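Superoxide dismutase (Leishmania major, PDB 4F2N) catalyses the dismutation of superoxide to molecular oxygen and hydrogen peroxide, using an iron ion at its active site. Local coordinates at residues N128-Q133 against K166-D171. Sequence-based numbering, arbitrary orientation.
Sequences NAIAKQ and KELLID
Helix-on-sheet packing joins Q133, A129 and I130 to L168 in the alpha/beta C-terminal domain of the iron/manganese superoxide dismutase fold, where helix 124-134 lies against strand 168-174 at L168, on an outer strand of the three-stranded antiparallel sheet. The axes of the two short segments cross at -75° and approach to 9.2 Å, and the contact combines a small apolar patch with one polar link. L168 points at the helix, and its CD1 methyl meets A129 CB at 4.1 Å and I130 CG1 at 4.2 Å. The same methyl rests near the helix backbone, with L168 CD1 3.6 Å from A129 O, an oxygen that already accepts the helical bond from Q133 N. Y225 of helix 218-229 touches both A129 and L168, while I130 continues onto F140 of helix 137-149, so these two helices flank the patch. Q133 sends its chain across to the strand: CG stands anti to the backbone N (chi1 -175°), and a bend at chi2 lays the amide beside the L168 backbone. Its aliphatic part packs on the leucine, with Q133 CG 4.1 Å from L168 CB. CB and CG of E167 lie beside Q133 OE1, whereas its carboxylate OE1 is hydrogen-bonded to T165 OG1. L168 N donates a hydrogen bond to Q133 OE1, 3.0 Å long, with the donor 51° out of the amide carbonyl plane.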
ATOM      1  N   ASN B 128       8.473 -32.592   1.685  1.00 28.57           N
ATOM      2  CA  ASN B 128       7.399 -33.581   1.620  1.00 27.86           C
ATOM      3  C   ASN B 128       6.024 -32.965   1.914  1.00 26.00           C
ATOM      4  O   ASN B 128       5.051 -33.255   1.216  1.00 25.48           O
ATOM      5  CB  ASN B 128       7.665 -34.751   2.593  1.00 29.26           C
ATOM      6  CG  ASN B 128       8.860 -35.601   2.187  1.00 31.96           C
ATOM      7  OD1 ASN B 128       9.265 -35.622   1.023  1.00 32.29           O
ATOM      8  ND2 ASN B 128       9.422 -36.322   3.150  1.00 32.58           N
ATOM      9  N   ALA B 129       5.959 -32.114   2.943  1.00 24.62           N
ATOM     10  CA  ALA B 129       4.681 -31.509   3.362  1.00 23.72           C
ATOM     11  C   ALA B 129       4.144 -30.560   2.295  1.00 22.95           C
ATOM     12  O   ALA B 129       2.943 -30.551   2.009  1.00 22.81           O
ATOM     13  CB  ALA B 129       4.850 -30.768   4.670  1.00 23.11           C
ATOM     14  N   ILE B 130       5.036 -29.754   1.728  1.00 22.46           N
ATOM     15  CA  ILE B 130       4.661 -28.820   0.650  1.00 22.44           C
ATOM     16  C   ILE B 130       4.221 -29.611  -0.597  1.00 23.14           C
ATOM     17  O   ILE B 130       3.183 -29.300  -1.201  1.00 22.52           O
ATOM     18  CB  ILE B 130       5.793 -27.806   0.336  1.00 22.23           C
ATOM     19  CG1 ILE B 130       5.953 -26.853   1.525  1.00 21.56           C
ATOM     20  CG2 ILE B 130       5.515 -27.024  -0.948  1.00 22.27           C
ATOM     21  CD1 ILE B 130       7.082 -25.861   1.434  1.00 21.12           C
ATOM     22  N   ALA B 131       4.970 -30.650  -0.959  1.00 23.88           N
ATOM     23  CA  ALA B 131       4.574 -31.455  -2.135  1.00 25.08           C
ATOM     24  C   ALA B 131       3.256 -32.189  -1.896  1.00 25.62           C
ATOM     25  O   ALA B 131       2.440 -32.325  -2.803  1.00 26.01           O
ATOM     26  CB  ALA B 131       5.674 -32.435  -2.540  1.00 25.42           C
ATOM     27  N   LYS B 132       3.055 -32.680  -0.678  1.00 26.49           N
ATOM     28  CA  LYS B 132       1.829 -33.401  -0.355  1.00 27.72           C
ATOM     29  C   LYS B 132       0.602 -32.510  -0.548  1.00 26.66           C
ATOM     30  O   LYS B 132      -0.405 -32.961  -1.079  1.00 26.37           O
ATOM     31  CB  LYS B 132       1.884 -34.002   1.050  1.00 30.03           C
ATOM     32  CG  LYS B 132       0.718 -34.941   1.349  1.00 33.47           C
ATOM     33  CD  LYS B 132       0.791 -35.577   2.736  1.00 36.30           C
ATOM     34  CE  LYS B 132       0.080 -34.714   3.771  1.00 38.17           C
ATOM     35  NZ  LYS B 132       0.051 -35.384   5.105  1.00 42.75           N
ATOM     36  N   GLN B 133       0.691 -31.245  -0.150  1.00 25.19           N
ATOM     37  CA  GLN B 133      -0.390 -30.284  -0.391  1.00 24.52           C
ATOM     38  C   GLN B 133      -0.502 -29.766  -1.843  1.00 24.49           C
ATOM     39  O   GLN B 133      -1.587 -29.773  -2.419  1.00 24.42           O
ATOM     40  CB  GLN B 133      -0.266 -29.067   0.544  1.00 23.35           C
ATOM     41  CG  GLN B 133      -1.427 -28.093   0.426  1.00 22.91           C
ATOM     42  CD  GLN B 133      -2.665 -28.592   1.134  1.00 23.38           C
ATOM     43  OE1 GLN B 133      -2.616 -29.019   2.296  1.00 23.80           O
ATOM     44  NE2 GLN B 133      -3.796 -28.531   0.447  1.00 24.05           N
ATOM     45  N   LYS B 166      -4.742 -29.659   9.450  1.00 30.21           N
ATOM     46  CA  LYS B 166      -3.329 -29.904   9.102  1.00 29.32           C
ATOM     47  C   LYS B 166      -2.975 -29.505   7.663  1.00 28.58           C
ATOM     48  O   LYS B 166      -1.854 -29.748   7.203  1.00 29.87           O
ATOM     49  CB  LYS B 166      -2.889 -31.358   9.390  1.00 31.58           C
ATOM     50  CG  LYS B 166      -3.313 -31.910  10.742  1.00 33.18           C
ATOM     51  CD  LYS B 166      -2.745 -31.112  11.900  1.00 32.22           C
ATOM     52  CE  LYS B 166      -3.143 -31.743  13.226  1.00 34.49           C
ATOM     53  NZ  LYS B 166      -2.808 -30.806  14.323  1.00 33.70           N
ATOM     54  N   GLU B 167      -3.914 -28.875   6.962  1.00 28.04           N
ATOM     55  CA  GLU B 167      -3.636 -28.396   5.611  1.00 27.19           C
ATOM     56  C   GLU B 167      -2.634 -27.273   5.642  1.00 24.61           C
ATOM     57  O   GLU B 167      -2.592 -26.491   6.593  1.00 23.43           O
ATOM     58  CB  GLU B 167      -4.895 -27.856   4.945  1.00 28.53           C
ATOM     59  CG  GLU B 167      -5.821 -28.922   4.388  1.00 32.49           C
ATOM     60  CD  GLU B 167      -7.181 -28.329   4.146  1.00 35.12           C
ATOM     61  OE1 GLU B 167      -7.774 -27.812   5.111  1.00 36.86           O
ATOM     62  OE2 GLU B 167      -7.640 -28.330   2.994  1.00 38.72           O
ATOM     63  N   LEU B 168      -1.865 -27.168   4.569  1.00 24.47           N
ATOM     64  CA  LEU B 168      -1.060 -25.981   4.297  1.00 22.51           C
ATOM     65  C   LEU B 168      -1.827 -25.098   3.317  1.00 22.69           C
ATOM     66  O   LEU B 168      -2.411 -25.602   2.340  1.00 23.14           O
ATOM     67  CB  LEU B 168       0.284 -26.379   3.684  1.00 22.75           C
ATOM     68  CG  LEU B 168       1.364 -26.891   4.635  1.00 23.54           C
ATOM     69  CD1 LEU B 168       2.464 -27.514   3.802  1.00 24.60           C
ATOM     70  CD2 LEU B 168       1.891 -25.742   5.480  1.00 22.95           C
ATOM     71  N   LEU B 169      -1.834 -23.789   3.565  1.00 21.21           N
ATOM     72  CA  LEU B 169      -2.661 -22.890   2.781  1.00 21.14           C
ATOM     73  C   LEU B 169      -1.901 -21.618   2.443  1.00 19.91           C
ATOM     74  O   LEU B 169      -1.169 -21.095   3.287  1.00 19.36           O
ATOM     75  CB  LEU B 169      -3.934 -22.491   3.573  1.00 22.50           C
ATOM     76  CG  LEU B 169      -4.970 -23.501   4.097  1.00 26.22           C
ATOM     77  CD1 LEU B 169      -5.895 -22.862   5.132  1.00 28.34           C
ATOM     78  CD2 LEU B 169      -5.810 -24.104   2.978  1.00 26.59           C
ATOM     79  N   ILE B 170      -2.110 -21.118   1.225  1.00 19.56           N
ATOM     80  CA  ILE B 170      -1.675 -19.772   0.847  1.00 19.79           C
ATOM     81  C   ILE B 170      -2.798 -18.790   1.100  1.00 21.49           C
ATOM     82  O   ILE B 170      -3.909 -18.970   0.607  1.00 21.56           O
ATOM     83  CB  ILE B 170      -1.225 -19.727  -0.634  1.00 20.06           C
ATOM     84  CG1 ILE B 170      -0.108 -20.743  -0.839  1.00 20.36           C
ATOM     85  CG2 ILE B 170      -0.781 -18.312  -1.044  1.00 20.74           C
ATOM     86  CD1 ILE B 170       0.314 -20.925  -2.298  1.00 21.65           C
ATOM     87  N   ASP B 171      -2.486 -17.725   1.839  1.00 22.74           N
ATOM     88  CA  ASP B 171      -3.450 -16.704   2.194  1.00 26.06           C
ATOM     89  C   ASP B 171      -2.796 -15.341   1.951  1.00 26.19           C
ATOM     90  O   ASP B 171      -1.622 -15.191   2.219  1.00 25.76           O
ATOM     91  CB  ASP B 171      -3.759 -16.866   3.684  1.00 29.50           C
ATOM     92  CG  ASP B 171      -4.979 -16.109   4.120  1.00 36.56           C
ATOM     93  OD1 ASP B 171      -6.001 -16.160   3.389  1.00 42.74           O
ATOM     94  OD2 ASP B 171      -4.932 -15.479   5.215  1.00 40.05           O
TER